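Pantothenate synthetase (Francisella tularensis subsp. tularensis, PDB 5HG0) probably catalyses the ATP-dependent condensation of (R)-pantoate with beta-alanine to pantothenate through a pantoyl-adenylate intermediate. Local coordinates at residues 48-53 with 146-151; 58-63 with 99-104; 63-68 with 122-127. All blocks are in the same frame, centred on the assembly; numbering follows the deposited sequence.

Interaction 1 (48-53 with 146-151). With SAM (S-adenosylmethionine), chain D.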
loop_
_atom_site.group_PDB
_atom_site.type_symbol
_atom_site.label_atom_id
_atom_site.label_comp_id
_atom_site.label_asym_id
_atom_site.label_seq_id
_atom_site.Cartn_x
_atom_site.Cartn_y
_atom_site.Cartn_z
ATOM N N SER B 48 22.837 17.266 -8.442
ATOM C CA SER B 48 24.241 16.877 -8.397
ATOM C C SER B 48 24.453 15.370 -8.443
ATOM O O SER B 48 25.553 14.928 -8.798
ATOM C CB SER B 48 24.908 17.432 -7.131
ATOM O OG SER B 48 24.475 16.732 -5.978
ATOM N N GLU B 49 23.445 14.573 -8.093
ATOM C CA GLU B 49 23.588 13.123 -8.043
ATOM C C GLU B 49 22.834 12.398 -9.148
ATOM O O GLU B 49 22.878 11.164 -9.194
ATOM C CB GLU B 49 23.118 12.590 -6.684
ATOM C CG GLU B 49 23.906 13.099 -5.493
ATOM C CD GLU B 49 23.482 12.436 -4.196
ATOM O OE1 GLU B 49 24.312 12.363 -3.265
ATOM O OE2 GLU B 49 22.322 11.979 -4.113
ATOM N N ASN B 50 22.146 13.114 -10.034
ATOM C CA ASN B 50 21.266 12.464 -10.993
ATOM C C ASN B 50 21.366 13.141 -12.352
ATOM O O ASN B 50 21.737 14.313 -12.468
ATOM C CB ASN B 50 19.809 12.471 -10.511
ATOM C CG ASN B 50 19.626 11.732 -9.199
ATOM O OD1 ASN B 50 19.378 10.526 -9.182
ATOM N ND2 ASN B 50 19.747 12.455 -8.087
ATOM N N ASP B 51 21.024 12.372 -13.387
ATOM C CA ASP B 51 20.952 12.908 -14.741
ATOM C C ASP B 51 19.610 13.581 -14.993
ATOM O O ASP B 51 19.541 14.591 -15.703
ATOM C CB ASP B 51 21.182 11.788 -15.755
ATOM C CG ASP B 51 22.375 10.918 -15.403
ATOM O OD1 ASP B 51 23.407 11.473 -14.967
ATOM O OD2 ASP B 51 22.279 9.681 -15.553
ATOM N N VAL B 52 18.538 13.037 -14.419
ATOM C CA VAL B 52 17.189 13.563 -14.582
ATOM C C VAL B 52 16.606 13.817 -13.201
ATOM O O VAL B 52 16.637 12.933 -12.338
ATOM C CB VAL B 52 16.290 12.596 -15.378
ATOM C CG1 VAL B 52 14.888 13.162 -15.504
ATOM C CG2 VAL B 52 16.881 12.321 -16.753
ATOM N N VAL B 53 16.074 15.018 -12.993
ATOM C CA VAL B 53 15.459 15.405 -11.728
ATOM C C VAL B 53 13.990 15.699 -11.986
ATOM O O VAL B 53 13.658 16.608 -12.758
ATOM C CB VAL B 53 16.152 16.620 -11.094
ATOM C CG1 VAL B 53 15.326 17.146 -9.934
ATOM C CG2 VAL B 53 17.546 16.247 -10.624
ATOM N N ASN B 146 16.487 7.698 -6.988
ATOM C CA ASN B 146 16.808 8.382 -5.744
ATOM C C ASN B 146 15.629 9.239 -5.312
ATOM O O ASN B 146 15.059 9.973 -6.125
ATOM C CB ASN B 146 18.061 9.248 -5.908
ATOM C CG ASN B 146 19.318 8.424 -6.107
ATOM O OD1 ASN B 146 19.618 7.532 -5.314
ATOM N ND2 ASN B 146 20.057 8.713 -7.178
ATOM N N LEU B 147 15.275 9.145 -4.033
ATOM C CA LEU B 147 14.212 9.944 -3.437
ATOM C C LEU B 147 14.816 10.840 -2.364
ATOM O O LEU B 147 15.545 10.361 -1.490
ATOM C CB LEU B 147 13.127 9.051 -2.834
ATOM C CG LEU B 147 12.027 9.744 -2.028
ATOM C CD1 LEU B 147 11.183 10.633 -2.924
ATOM C CD2 LEU B 147 11.163 8.723 -1.296
ATOM N N TYR B 148 14.505 12.131 -2.423
ATOM C CA TYR B 148 15.102 13.121 -1.535
ATOM C C TYR B 148 14.045 13.661 -0.584
ATOM O O TYR B 148 12.981 14.114 -1.020
ATOM C CB TYR B 148 15.748 14.247 -2.343
ATOM C CG TYR B 148 16.890 13.743 -3.199
ATOM C CD1 TYR B 148 16.651 13.179 -4.448
ATOM C CD2 TYR B 148 18.199 13.795 -2.745
ATOM C CE1 TYR B 148 17.688 12.701 -5.227
ATOM C CE2 TYR B 148 19.243 13.322 -3.519
ATOM C CZ TYR B 148 18.980 12.776 -4.757
ATOM O OH TYR B 148 20.014 12.301 -5.526
ATOM N N LEU B 149 14.345 13.602 0.713
ATOM C CA LEU B 149 13.417 13.978 1.767
ATOM C C LEU B 149 14.100 14.928 2.737
ATOM O O LEU B 149 15.300 14.806 3.002
ATOM C CB LEU B 149 12.911 12.741 2.520
ATOM C CG LEU B 149 12.183 11.685 1.687
ATOM C CD1 LEU B 149 11.938 10.431 2.516
ATOM C CD2 LEU B 149 10.876 12.231 1.145
ATOM N N GLY B 150 13.332 15.874 3.265
ATOM C CA GLY B 150 13.852 16.807 4.242
ATOM C C GLY B 150 13.767 16.261 5.656
ATOM O O GLY B 150 12.859 15.510 6.001
ATOM N N GLU B 151 14.740 16.660 6.480
ATOM C CA GLU B 151 14.807 16.193 7.859
ATOM C C GLU B 151 13.722 16.804 8.739
ATOM O O GLU B 151 13.460 16.283 9.830
ATOM C CB GLU B 151 16.189 16.507 8.439
ATOM C CG GLU B 151 16.508 15.860 9.781
ATOM C CD GLU B 151 17.828 16.344 10.346
ATOM O OE1 GLU B 151 18.601 15.513 10.867
ATOM O OE2 GLU B 151 18.095 17.561 10.252
HETATM N N SAM D . 4.069 15.484 2.617
HETATM C CA SAM D . 4.084 16.020 1.258
HETATM C C SAM D . 3.945 14.915 0.211
HETATM O O SAM D . 4.931 14.416 -0.333
HETATM O OXT SAM D . 2.831 14.498 -0.111
HETATM C CB SAM D . 5.321 16.893 1.038
HETATM C CG SAM D . 5.376 18.050 2.029
HETATM S SD SAM D . 6.878 19.067 2.067
HETATM C CE SAM D . 6.206 20.628 1.436
HETATM C "C5'" SAM D . 7.914 18.541 0.675
HETATM C "C4'" SAM D . 9.348 18.181 1.072
HETATM O "O4'" SAM D . 10.109 19.326 1.434
HETATM C "C3'" SAM D . 9.374 17.240 2.266
HETATM O "O3'" SAM D . 10.227 16.159 1.986
HETATM C "C2'" SAM D . 9.979 18.053 3.387
HETATM O "O2'" SAM D . 10.761 17.258 4.244
HETATM C "C1'" SAM D . 10.822 19.060 2.628
HETATM N N9 SAM D . 11.047 20.260 3.452
HETATM C C8 SAM D . 10.085 21.115 3.924
HETATM N N7 SAM D . 10.692 22.082 4.648
HETATM C C5 SAM D . 12.024 21.852 4.654
HETATM C C6 SAM D . 13.083 22.530 5.240
HETATM N N6 SAM D . 12.864 23.628 5.959
HETATM N N1 SAM D . 14.365 22.052 5.071
HETATM C C2 SAM D . 14.586 20.911 4.326
HETATM N N3 SAM D . 13.525 20.242 3.749
HETATM C C4 SAM D . 12.261 20.707 3.907
#

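Interaction 2 (58-63 with 99-104). With SAM (S-adenosylmethionine), chain D.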
loop_
_atom_site.group_PDB
_atom_site.type_symbol
_atom_site.label_atom_id
_atom_site.label_comp_id
_atom_site.label_asym_id
_atom_site.label_seq_id
_atom_site.Cartn_x
_atom_site.Cartn_y
_atom_site.Cartn_z
ATOM N N PHE B 58 1.854 18.667 -5.751
ATOM C CA PHE B 58 0.506 18.134 -5.574
ATOM C C PHE B 58 0.103 18.327 -4.123
ATOM O O PHE B 58 0.725 17.747 -3.225
ATOM C CB PHE B 58 0.444 16.660 -5.966
ATOM C CG PHE B 58 -0.903 16.028 -5.754
ATOM C CD1 PHE B 58 -2.018 16.500 -6.428
ATOM C CD2 PHE B 58 -1.051 14.952 -4.893
ATOM C CE1 PHE B 58 -3.258 15.918 -6.240
ATOM C CE2 PHE B 58 -2.288 14.365 -4.701
ATOM C CZ PHE B 58 -3.392 14.849 -5.375
ATOM N N VAL B 59 -0.924 19.143 -3.891
ATOM C CA VAL B 59 -1.453 19.366 -2.548
ATOM C C VAL B 59 -2.401 18.207 -2.253
ATOM O O VAL B 59 -3.549 18.194 -2.710
ATOM C CB VAL B 59 -2.150 20.722 -2.420
ATOM C CG1 VAL B 59 -2.641 20.921 -1.001
ATOM C CG2 VAL B 59 -1.211 21.844 -2.832
ATOM N N ASN B 60 -1.917 17.225 -1.496
ATOM C CA ASN B 60 -2.672 15.998 -1.275
ATOM C C ASN B 60 -3.783 16.221 -0.255
ATOM O O ASN B 60 -3.495 16.520 0.908
ATOM C CB ASN B 60 -1.739 14.884 -0.811
ATOM C CG ASN B 60 -2.473 13.578 -0.562
ATOM O OD1 ASN B 60 -3.505 13.304 -1.182
ATOM N ND2 ASN B 60 -1.950 12.771 0.353
ATOM N N PRO B 61 -5.051 16.078 -0.637
ATOM C CA PRO B 61 -6.124 16.336 0.334
ATOM C C PRO B 61 -6.199 15.303 1.449
ATOM O O PRO B 61 -6.650 15.640 2.552
ATOM C CB PRO B 61 -7.399 16.321 -0.523
ATOM C CG PRO B 61 -6.929 16.498 -1.939
ATOM C CD PRO B 61 -5.577 15.845 -1.990
ATOM N N THR B 62 -5.770 14.060 1.205
ATOM C CA THR B 62 -6.033 12.975 2.145
ATOM C C THR B 62 -5.180 13.054 3.405
ATOM O O THR B 62 -5.531 12.425 4.410
ATOM C CB THR B 62 -5.817 11.621 1.464
ATOM O OG1 THR B 62 -4.459 11.517 1.020
ATOM C CG2 THR B 62 -6.747 11.477 0.273
ATOM N N GLN B 63 -4.079 13.803 3.384
ATOM C CA GLN B 63 -3.212 13.921 4.548
ATOM C C GLN B 63 -3.506 15.167 5.372
ATOM O O GLN B 63 -2.767 15.460 6.319
ATOM C CB GLN B 63 -1.742 13.905 4.120
ATOM C CG GLN B 63 -1.317 15.103 3.292
ATOM C CD GLN B 63 0.125 15.008 2.840
ATOM O OE1 GLN B 63 0.439 14.305 1.880
ATOM N NE2 GLN B 63 1.014 15.717 3.532
ATOM N N ASP B 99 -6.403 12.639 -11.094
ATOM C CA ASP B 99 -5.308 11.855 -11.656
ATOM C C ASP B 99 -4.774 10.862 -10.633
ATOM O O ASP B 99 -4.552 9.686 -10.946
ATOM C CB ASP B 99 -4.184 12.774 -12.137
ATOM C CG ASP B 99 -4.509 13.465 -13.444
ATOM O OD1 ASP B 99 -5.223 12.863 -14.274
ATOM O OD2 ASP B 99 -4.046 14.609 -13.643
ATOM N N ILE B 100 -4.565 11.321 -9.399
ATOM C CA ILE B 100 -3.968 10.480 -8.369
ATOM C C ILE B 100 -5.014 9.586 -7.712
ATOM O O ILE B 100 -4.708 8.453 -7.322
ATOM C CB ILE B 100 -3.243 11.363 -7.338
ATOM C CG1 ILE B 100 -2.284 12.322 -8.045
ATOM C CG2 ILE B 100 -2.476 10.520 -6.345
ATOM C CD1 ILE B 100 -1.229 11.629 -8.878
ATOM N N TYR B 101 -6.255 10.063 -7.585
ATOM C CA TYR B 101 -7.351 9.306 -6.981
ATOM C C TYR B 101 -8.495 9.223 -7.986
ATOM O O TYR B 101 -9.493 9.949 -7.864
ATOM C CB TYR B 101 -7.818 9.947 -5.674
ATOM C CG TYR B 101 -6.727 10.109 -4.640
ATOM C CD1 TYR B 101 -6.268 9.022 -3.911
ATOM C CD2 TYR B 101 -6.161 11.351 -4.388
ATOM C CE1 TYR B 101 -5.272 9.166 -2.963
ATOM C CE2 TYR B 101 -5.163 11.504 -3.442
ATOM C CZ TYR B 101 -4.724 10.408 -2.733
ATOM O OH TYR B 101 -3.731 10.558 -1.791
ATOM N N PRO B 102 -8.391 8.346 -8.987
ATOM C CA PRO B 102 -9.461 8.266 -9.997
ATOM C C PRO B 102 -10.811 7.864 -9.427
ATOM O O PRO B 102 -11.843 8.308 -9.944
ATOM C CB PRO B 102 -8.932 7.216 -10.987
ATOM C CG PRO B 102 -7.452 7.181 -10.759
ATOM C CD PRO B 102 -7.274 7.437 -9.294
ATOM N N ASP B 103 -10.839 7.039 -8.380
ATOM C CA ASP B 103 -12.081 6.624 -7.738
ATOM C C ASP B 103 -12.116 7.029 -6.270
ATOM O O ASP B 103 -12.729 6.346 -5.447
ATOM C CB ASP B 103 -12.287 5.115 -7.862
ATOM C CG ASP B 103 -12.047 4.606 -9.261
ATOM O OD1 ASP B 103 -12.912 4.820 -10.138
ATOM O OD2 ASP B 103 -10.994 3.976 -9.476
ATOM N N GLY B 104 -11.463 8.131 -5.925
ATOM C CA GLY B 104 -11.388 8.537 -4.541
ATOM C C GLY B 104 -10.353 7.735 -3.771
ATOM O O GLY B 104 -9.533 7.003 -4.334
HETATM N N SAM D . 4.069 15.484 2.617
HETATM C CA SAM D . 4.084 16.020 1.258
HETATM C C SAM D . 3.945 14.915 0.211
HETATM O O SAM D . 4.931 14.416 -0.333
HETATM O OXT SAM D . 2.831 14.498 -0.111
HETATM C CB SAM D . 5.321 16.893 1.038
HETATM C CG SAM D . 5.376 18.050 2.029
HETATM S SD SAM D . 6.878 19.067 2.067
HETATM C CE SAM D . 6.206 20.628 1.436
HETATM C "C5'" SAM D . 7.914 18.541 0.675
HETATM C "C4'" SAM D . 9.348 18.181 1.072
HETATM O "O4'" SAM D . 10.109 19.326 1.434
HETATM C "C3'" SAM D . 9.374 17.240 2.266
HETATM O "O3'" SAM D . 10.227 16.159 1.986
HETATM C "C2'" SAM D . 9.979 18.053 3.387
HETATM O "O2'" SAM D . 10.761 17.258 4.244
HETATM C "C1'" SAM D . 10.822 19.060 2.628
HETATM N N9 SAM D . 11.047 20.260 3.452
HETATM C C8 SAM D . 10.085 21.115 3.924
HETATM N N7 SAM D . 10.692 22.082 4.648
HETATM C C5 SAM D . 12.024 21.852 4.654
HETATM C C6 SAM D . 13.083 22.530 5.240
HETATM N N6 SAM D . 12.864 23.628 5.959
HETATM N N1 SAM D . 14.365 22.052 5.071
HETATM C C2 SAM D . 14.586 20.911 4.326
HETATM N N3 SAM D . 13.525 20.242 3.749
HETATM C C4 SAM D . 12.261 20.707 3.907
#

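Interaction 3 (63-68 with 122-127). With SAM (S-adenosylmethionine), chain D.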
loop_
_atom_site.group_PDB
_atom_site.type_symbol
_atom_site.label_atom_id
_atom_site.label_comp_id
_atom_site.label_asym_id
_atom_site.label_seq_id
_atom_site.Cartn_x
_atom_site.Cartn_y
_atom_site.Cartn_z
ATOM N N GLN B 63 -4.079 13.803 3.384
ATOM C CA GLN B 63 -3.212 13.921 4.548
ATOM C C GLN B 63 -3.506 15.167 5.372
ATOM O O GLN B 63 -2.767 15.460 6.319
ATOM C CB GLN B 63 -1.742 13.905 4.120
ATOM C CG GLN B 63 -1.317 15.103 3.292
ATOM C CD GLN B 63 0.125 15.008 2.840
ATOM O OE1 GLN B 63 0.439 14.305 1.880
ATOM N NE2 GLN B 63 1.014 15.717 3.532
ATOM N N PHE B 64 -4.563 15.903 5.039
ATOM C CA PHE B 64 -4.979 17.080 5.799
ATOM C C PHE B 64 -6.084 16.656 6.758
ATOM O O PHE B 64 -7.240 16.494 6.360
ATOM C CB PHE B 64 -5.450 18.196 4.872
ATOM C CG PHE B 64 -4.333 19.004 4.276
ATOM C CD1 PHE B 64 -3.841 20.120 4.931
ATOM C CD2 PHE B 64 -3.781 18.650 3.056
ATOM C CE1 PHE B 64 -2.815 20.866 4.381
ATOM C CE2 PHE B 64 -2.754 19.389 2.497
ATOM C CZ PHE B 64 -2.269 20.499 3.160
ATOM N N ASN B 65 -5.723 16.464 8.028
ATOM C CA ASN B 65 -6.739 16.201 9.041
ATOM C C ASN B 65 -7.610 17.426 9.283
ATOM O O ASN B 65 -8.798 17.290 9.597
ATOM C CB ASN B 65 -6.079 15.759 10.344
ATOM C CG ASN B 65 -4.952 16.679 10.759
ATOM O OD1 ASN B 65 -4.130 17.076 9.934
ATOM N ND2 ASN B 65 -4.916 17.038 12.037
ATOM N N ASN B 66 -7.040 18.622 9.139
ATOM C CA ASN B 66 -7.765 19.860 9.381
ATOM C C ASN B 66 -8.246 20.429 8.057
ATOM O O ASN B 66 -7.412 20.729 7.186
ATOM C CB ASN B 66 -6.871 20.864 10.099
ATOM C CG ASN B 66 -7.625 22.094 10.555
ATOM O OD1 ASN B 66 -7.752 23.068 9.815
ATOM N ND2 ASN B 66 -8.126 22.060 11.787
ATOM N N PRO B 67 -9.557 20.588 7.849
ATOM C CA PRO B 67 -10.030 21.073 6.543
ATOM C C PRO B 67 -9.698 22.530 6.284
ATOM O O PRO B 67 -9.530 22.916 5.120
ATOM C CB PRO B 67 -11.550 20.846 6.608
ATOM C CG PRO B 67 -11.763 19.912 7.771
ATOM C CD PRO B 67 -10.669 20.224 8.738
ATOM N N ASN B 68 -9.613 23.359 7.327
ATOM C CA ASN B 68 -9.221 24.749 7.127
ATOM C C ASN B 68 -7.768 24.855 6.687
ATOM O O ASN B 68 -7.402 25.797 5.973
ATOM C CB ASN B 68 -9.454 25.552 8.407
ATOM N N LYS B 122 -0.064 11.393 16.664
ATOM C CA LYS B 122 -1.044 11.631 17.717
ATOM C C LYS B 122 -1.765 12.957 17.510
ATOM O O LYS B 122 -2.977 13.055 17.734
ATOM C CB LYS B 122 -0.355 11.595 19.082
ATOM C CG LYS B 122 -1.295 11.639 20.278
ATOM C CD LYS B 122 -0.545 11.295 21.557
ATOM C CE LYS B 122 -1.445 11.371 22.777
ATOM N NZ LYS B 122 -1.931 12.761 23.010
ATOM N N SER B 123 -1.038 13.987 17.069
ATOM C CA SER B 123 -1.610 15.319 16.910
ATOM C C SER B 123 -2.355 15.496 15.592
ATOM O O SER B 123 -3.206 16.389 15.495
ATOM C CB SER B 123 -0.507 16.376 17.026
ATOM O OG SER B 123 -1.021 17.683 16.834
ATOM N N ARG B 124 -2.058 14.682 14.581
ATOM C CA ARG B 124 -2.687 14.789 13.265
ATOM C C ARG B 124 -3.232 13.426 12.864
ATOM O O ARG B 124 -2.556 12.652 12.170
ATOM C CB ARG B 124 -1.701 15.314 12.222
ATOM C CG ARG B 124 -1.167 16.705 12.517
ATOM C CD ARG B 124 -1.343 17.622 11.319
ATOM N NE ARG B 124 -0.275 17.486 10.333
ATOM C CZ ARG B 124 -0.442 17.670 9.027
ATOM N NH1 ARG B 124 -1.640 17.975 8.547
ATOM N NH2 ARG B 124 0.582 17.536 8.200
ATOM N N PRO B 125 -4.454 13.095 13.278
ATOM C CA PRO B 125 -5.028 11.789 12.922
ATOM C C PRO B 125 -5.345 11.712 11.434
ATOM O O PRO B 125 -5.937 12.629 10.860
ATOM C CB PRO B 125 -6.301 11.711 13.775
ATOM C CG PRO B 125 -6.139 12.766 14.825
ATOM C CD PRO B 125 -5.331 13.849 14.188
ATOM N N GLY B 126 -4.937 10.607 10.812
ATOM C CA GLY B 126 -5.154 10.393 9.398
ATOM C C GLY B 126 -4.105 10.996 8.490
ATOM O O GLY B 126 -4.079 10.663 7.297
ATOM N N HIS B 127 -3.239 11.866 9.014
ATOM C CA HIS B 127 -2.245 12.527 8.175
ATOM C C HIS B 127 -1.270 11.521 7.573
ATOM O O HIS B 127 -1.038 11.517 6.359
ATOM C CB HIS B 127 -1.492 13.582 8.986
ATOM C CG HIS B 127 -0.190 13.992 8.370
ATOM N ND1 HIS B 127 -0.115 14.681 7.179
ATOM C CD2 HIS B 127 1.088 13.800 8.775
ATOM C CE1 HIS B 127 1.152 14.896 6.877
ATOM N NE2 HIS B 127 1.902 14.373 7.831
HETATM N N SAM D . 4.069 15.484 2.617
HETATM C CA SAM D . 4.084 16.020 1.258
HETATM C C SAM D . 3.945 14.915 0.211
HETATM O O SAM D . 4.931 14.416 -0.333
HETATM O OXT SAM D . 2.831 14.498 -0.111
HETATM C CB SAM D . 5.321 16.893 1.038
HETATM C CG SAM D . 5.376 18.050 2.029
HETATM S SD SAM D . 6.878 19.067 2.067
HETATM C CE SAM D . 6.206 20.628 1.436
HETATM C "C5'" SAM D . 7.914 18.541 0.675
HETATM C "C4'" SAM D . 9.348 18.181 1.072
HETATM O "O4'" SAM D . 10.109 19.326 1.434
HETATM C "C3'" SAM D . 9.374 17.240 2.266
HETATM O "O3'" SAM D . 10.227 16.159 1.986
HETATM C "C2'" SAM D . 9.979 18.053 3.387
HETATM O "O2'" SAM D . 10.761 17.258 4.244
HETATM C "C1'" SAM D . 10.822 19.060 2.628
HETATM N N9 SAM D . 11.047 20.260 3.452
HETATM C C8 SAM D . 10.085 21.115 3.924
HETATM N N7 SAM D . 10.692 22.082 4.648
HETATM C C5 SAM D . 12.024 21.852 4.654
HETATM C C6 SAM D . 13.083 22.530 5.240
HETATM N N6 SAM D . 12.864 23.628 5.959
HETATM N N1 SAM D . 14.365 22.052 5.071
HETATM C C2 SAM D . 14.586 20.911 4.326
HETATM N N3 SAM D . 13.525 20.242 3.749
HETATM C C4 SAM D . 12.261 20.707 3.907
#

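Interaction 1 (48-53 with 146-151)
Three side-chain hydrogen bonds join Glu49 and Asn50 to Asn146 and Tyr148 on strand 146-150. Two meet on the phenol oxygen of Tyr148. It donates to Glu49 OE2, 2.7 Å from Tyr148 OH, using the anti lone pair of OE2, which lies in the ring plane at its edge; the carboxylate itself is turned 52° from the ring. The same phenol oxygen also accepts from the amide of Asn50, with ND2 2.6 Å from Tyr148 OH; the hydroxyl oxygen lies in the amide plane, which stands almost perpendicular (85°) to the ring. The two bonds together should fix the rotation of the hydroxyl. The third bond pairs amide with amide: Asn146 ND2 donates to Asn50 OD1 over 2.8 Å and is nearly straight (168°). Asn50 is therefore held at both ends of its buried amide, and its ND2 also reaches Ala46 O.

At the far end of the strand, Gly150 N makes weak hydrogen bonds to the ribose hydroxyls of S-adenosylmethionine.

Tyr148 touches Lys45 and Ala46 of helix 37-49, Val29 of strand 26-31 and Ile174 of strand 172-176. Strand 146-150 lies between these two strands in the parallel sheet, and the contact ties its beginning to the turn before strand 52-57.

Interaction 2 (58-63 with 99-104)
The irregular segment 58-63, which follows strand 52-57, faces the end of helix 97-100 with the backbones well separated, Asn60 CA and Ile100 CA being 9.1 Å apart, and Tyr101 opens a type I turn to Gly104 just after the helix. Side chains fill the interval. The phenol of Tyr101 reaches back to the loop, where its OH donates to Asn60 OD1 over 2.8 Å. The hydroxyl approaches tilted 33° from the carbonyl plane, while the planes of the amide and the ring are nearly parallel (18°). Asn60 presents this oxygen because its CG is anti to the backbone N (chi1 180°), which swings the amide toward the tyrosine. Thr62 OG1 lies 3.1 Å from Tyr101 OH, and it receives a weak hydrogen bond from Asn60 ND2, so the polar ends of all three residues gather at one point. The methyl of Thr62 makes an off-centre CH-pi contact with the Tyr101 ring, CG2 lying 4.3 Å from the centroid.

Beside this polar group lies an apolar one. Ile100 sets CG1 over one face of the Phe58 ring, 4.0 Å from its centroid, a CH-pi contact. The backbone N of Asn60 lies over the opposite face, and Tyr101 CE2 meets the edge. Val134 of helix 127-142 also touches Phe58, Asn60 and Tyr101. At the turn, Asp103 is hydrogen-bonded to Gln162 of the second subunit, which places the contact near the dimer interface.

The loop after a parallel strand carries Gln63, predicted to bind pantoate and beta-alanine and here beside the carboxylate of S-adenosylmethionine; such strand-end loops line the active site in the Rossmann-like HUP clan.

Interaction 3 (63-68 with 122-127)
His127 ND1 donates to Gln63 O over 2.9 Å, with 155° at the hydrogen. ND1 approaches in the carbonyl plane, on a lone pair, and the oxygen sits in the plane of the imidazole. With CG anti to the backbone N (chi1 161°), the ring of His127 runs alongside the Gln63 side chain, both pointing the same way. A second bond links Arg124 NH1 to Asn65 OD1 over 3.0 Å; it comes in nearly along the C=O axis, with the oxygen 25° out of the guanidinium plane.

The arginine chain bends at chi2 and chi3, and His127 CG lies over one face of the guanidinium, offset toward its rim, 3.6 Å above the plane. Asn65 meanwhile crosses the aliphatic part of Arg124 at about a right angle, with OD1 3.2 Å from Arg124 CD. Further out, Asn65 CB rests 3.2 Å from Pro125 O, and its amide nitrogen comes close to the proline ring. The weak ion pair of Arg124 with Glu120 lies outside the contact.

Gln63 packs on Met131 and Val134 of helix 127-142, whose first residue is His127, with Gly126 at its N-cap. The contact joins the loop before helix 67-71 to the link between helices 120-123 and 127-142, while Phe64, which leaves the backbone away from 122-127, touches Met32 and Arg190 and meets the ring of Tyr70.

Interactions 2 and 3 are continuous: they share Gln63, their centres are 15 Å apart, and Val59 CG1 packs on Phe64 CE2 at 3.8 Å. Together they hold the loop between strand 52-57 and helix 67-71 against 99-104 and against 122-127. Interaction 1 stands apart, its centre 23 Å from that of interaction 2 and 27 Å from that of interaction 3, with nearest atoms about 11 Å away in each case. S-adenosylmethionine bridges the gap. Its ribose meets Gly150, in the predicted ATP site, whereas its amino-acid end lies beside Gln63, in the predicted pantoate and beta-alanine site, so the ligand spans both parts of the pocket.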